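Local coordinates for ABC transporter (Thermotoga maritima, PDB 1JI0), which binds ATP and, judging by its family, probably hydrolyses it to power the uptake of branched-chain amino acids across the membrane, at residues A[43-48]-A[163-168]. Residues are numbered along the deposited sequence; the frame is centred on the assembly and turned at random.
With ATP (adenosine-5'-triphosphate), chain B.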
loop_
_atom_site.group_PDB
_atom_site.type_symbol
_atom_site.label_atom_id
_atom_site.label_comp_id
_atom_site.label_asym_id
_atom_site.label_seq_id
_atom_site.Cartn_x
_atom_site.Cartn_y
_atom_site.Cartn_z
ATOM N N ALA A 43 -16.322 0.320 0.317
ATOM C CA ALA A 43 -16.308 -0.842 -0.563
ATOM C C ALA A 43 -15.643 -2.043 0.114
ATOM O O ALA A 43 -15.938 -3.190 -0.216
ATOM C CB ALA A 43 -15.581 -0.500 -1.861
ATOM N N GLY A 44 -14.748 -1.771 1.061
ATOM C CA GLY A 44 -14.061 -2.841 1.761
ATOM C C GLY A 44 -12.568 -2.860 1.492
ATOM O O GLY A 44 -11.898 -3.858 1.742
ATOM N N LYS A 45 -12.039 -1.746 0.997
ATOM C CA LYS A 45 -10.619 -1.644 0.673
ATOM C C LYS A 45 -9.667 -1.818 1.858
ATOM O O LYS A 45 -8.721 -2.602 1.786
ATOM C CB LYS A 45 -10.346 -0.301 -0.023
ATOM C CG LYS A 45 -11.109 -0.109 -1.325
ATOM C CD LYS A 45 -10.748 1.212 -2.000
ATOM C CE LYS A 45 -11.056 2.412 -1.112
ATOM N NZ LYS A 45 -12.507 2.514 -0.780
ATOM N N THR A 46 -9.895 -1.068 2.933
ATOM C CA THR A 46 -9.056 -1.144 4.130
ATOM C C THR A 46 -9.207 -2.509 4.792
ATOM O O THR A 46 -8.245 -3.056 5.325
ATOM C CB THR A 46 -9.440 -0.061 5.163
ATOM O OG1 THR A 46 -9.091 1.226 4.650
ATOM C CG2 THR A 46 -8.698 -0.274 6.484
ATOM N N THR A 47 -10.419 -3.048 4.758
ATOM C CA THR A 47 -10.678 -4.350 5.348
ATOM C C THR A 47 -9.826 -5.391 4.622
ATOM O O THR A 47 -9.233 -6.261 5.255
ATOM C CB THR A 47 -12.171 -4.718 5.246
ATOM O OG1 THR A 47 -12.944 -3.759 5.976
ATOM C CG2 THR A 47 -12.433 -6.108 5.835
ATOM N N THR A 48 -9.744 -5.285 3.297
ATOM C CA THR A 48 -8.944 -6.229 2.526
ATOM C C THR A 48 -7.494 -6.203 2.984
ATOM O O THR A 48 -6.907 -7.256 3.237
ATOM C CB THR A 48 -9.016 -5.930 1.016
ATOM O OG1 THR A 48 -10.369 -6.089 0.574
ATOM C CG2 THR A 48 -8.117 -6.882 0.228
HETATM N N MSE A 163 -0.226 0.092 0.704
HETATM C CA MSE A 163 -0.508 1.478 1.057
HETATM C C MSE A 163 -2.007 1.743 0.978
HETATM O O MSE A 163 -2.649 1.439 -0.031
HETATM C CB MSE A 163 0.242 2.414 0.107
HETATM C CG MSE A 163 1.736 2.144 0.002
HETATM SE SE MSE A 163 2.632 3.361 -1.247
HETATM C CE MSE A 163 3.404 2.076 -2.436
ATOM N N ASP A 164 -2.562 2.305 2.046
ATOM C CA ASP A 164 -3.989 2.593 2.099
ATOM C C ASP A 164 -4.214 4.087 1.917
ATOM O O ASP A 164 -3.885 4.893 2.795
ATOM C CB ASP A 164 -4.584 2.127 3.439
ATOM C CG ASP A 164 -6.106 2.084 3.427
ATOM O OD1 ASP A 164 -6.724 2.480 2.416
ATOM O OD2 ASP A 164 -6.699 1.651 4.432
ATOM N N GLU A 165 -4.768 4.437 0.757
ATOM C CA GLU A 165 -5.067 5.812 0.381
ATOM C C GLU A 165 -3.941 6.783 0.695
ATOM O O GLU A 165 -4.116 7.720 1.466
ATOM C CB GLU A 165 -6.354 6.265 1.061
ATOM C CG GLU A 165 -7.462 5.252 0.905
ATOM C CD GLU A 165 -8.783 5.890 0.608
ATOM O OE1 GLU A 165 -8.809 6.812 -0.234
ATOM O OE2 GLU A 165 -9.798 5.473 1.206
ATOM N N PRO A 166 -2.772 6.580 0.073
ATOM C CA PRO A 166 -1.574 7.410 0.246
ATOM C C PRO A 166 -1.789 8.887 -0.108
ATOM O O PRO A 166 -1.076 9.757 0.397
ATOM C CB PRO A 166 -0.558 6.770 -0.702
ATOM C CG PRO A 166 -1.070 5.375 -0.895
ATOM C CD PRO A 166 -2.549 5.544 -0.948
ATOM N N SER A 167 -2.763 9.171 -0.971
ATOM C CA SER A 167 -3.004 10.550 -1.388
ATOM C C SER A 167 -4.222 11.212 -0.765
ATOM O O SER A 167 -4.550 12.351 -1.110
ATOM C CB SER A 167 -3.148 10.612 -2.910
ATOM O OG SER A 167 -4.377 10.031 -3.296
ATOM N N LEU A 168 -4.887 10.519 0.150
ATOM C CA LEU A 168 -6.083 11.061 0.793
ATOM C C LEU A 168 -5.867 12.433 1.417
ATOM O O LEU A 168 -4.930 12.624 2.190
ATOM C CB LEU A 168 -6.592 10.098 1.875
ATOM C CG LEU A 168 -7.898 10.485 2.580
ATOM C CD1 LEU A 168 -9.013 10.665 1.555
ATOM C CD2 LEU A 168 -8.276 9.406 3.587
HETATM P PG ATP B . -11.084 3.311 3.933
HETATM O O1G ATP B . -11.276 4.773 3.952
HETATM O O2G ATP B . -10.047 2.833 2.993
HETATM O O3G ATP B . -11.078 2.698 5.309
HETATM P PB ATP B . -12.807 1.277 2.686
HETATM O O1B ATP B . -13.722 1.398 1.507
HETATM O O2B ATP B . -11.576 0.524 2.531
HETATM O O3B ATP B . -12.427 2.775 3.208
HETATM P PA ATP B . -13.643 -0.402 4.946
HETATM O O1A ATP B . -12.562 -0.145 5.908
HETATM O O2A ATP B . -13.725 -1.756 4.338
HETATM O O3A ATP B . -13.682 0.766 3.853
HETATM O "O5'" ATP B . -14.995 -0.072 5.657
HETATM C "C5'" ATP B . -16.242 -0.184 4.965
HETATM C "C4'" ATP B . -17.025 -1.365 5.413
HETATM O "O4'" ATP B . -17.397 -1.131 6.803
HETATM C "C3'" ATP B . -18.332 -1.503 4.675
HETATM O "O3'" ATP B . -18.497 -2.866 4.237
HETATM C "C2'" ATP B . -19.361 -1.074 5.682
HETATM O "O2'" ATP B . -20.633 -1.693 5.519
HETATM C "C1'" ATP B . -18.738 -1.585 6.991
HETATM N N9 ATP B . -19.285 -1.007 8.278
HETATM C C8 ATP B . -18.587 -0.675 9.422
HETATM N N7 ATP B . -19.309 -0.202 10.399
HETATM C C5 ATP B . -20.592 -0.219 9.871
HETATM C C6 ATP B . -21.860 0.161 10.409
HETATM N N6 ATP B . -21.959 0.634 11.639
HETATM N N1 ATP B . -22.973 0.028 9.636
HETATM C C2 ATP B . -22.855 -0.455 8.391
HETATM N N3 ATP B . -21.727 -0.850 7.762
HETATM C C4 ATP B . -20.604 -0.704 8.576
HETATM O O HOH W 1 -12.194 5.426 0.425
#
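D164, at the end of strand 160-164, meets T46 in the first turn of helix 45-52, a worked example of how P-loop ATPases bring Walker A and Walker B elements together around a nucleotide. With CG anti to the backbone N (chi1 -166°), the aspartate points its carboxylate at the helix, and the two side chains cross at about a right angle. T46 OG1 sits between D164 OD2, at 2.4 Å, and ATP O2G, at 2.5 Å; both spacings are too short for confidence, and the local fit is doubtful. The other oxygen, D164 OD1, stands 3.4 Å from ATP O2G, near the γ-phosphate. Just past the strand end, E165 opens a type I turn that closes at L168, and the end of its side chain comes nearer the helix than its base: OE2 is 3.2 Å from ATP O1G. Its carboxylate also nears K45, which arrives at about a right angle, with K45 NZ 4.5 Å from E165 OE2. That is too long for a salt bridge, but a water spans the gap, donating to OE2 and accepting from NZ. Two bends at the end of the K45 chain turn NZ to ATP O1B at 2.8 Å, and G39 O also receives a hydrogen bond from this amine. Farther along the turn, S167 OG is tied to E196. Across the site, T46 N reaches ATP O2B over a doubtfully short distance. The lysine and helix amides would partly offset the phosphate charge. In ABC ATPases the Walker B aspartate usually holds magnesium through water and the following glutamate usually polarises the attacking water; carboxylate oxygens facing phosphate oxygens with no metal between them are consistent with a nucleotide-bound state lacking the cation.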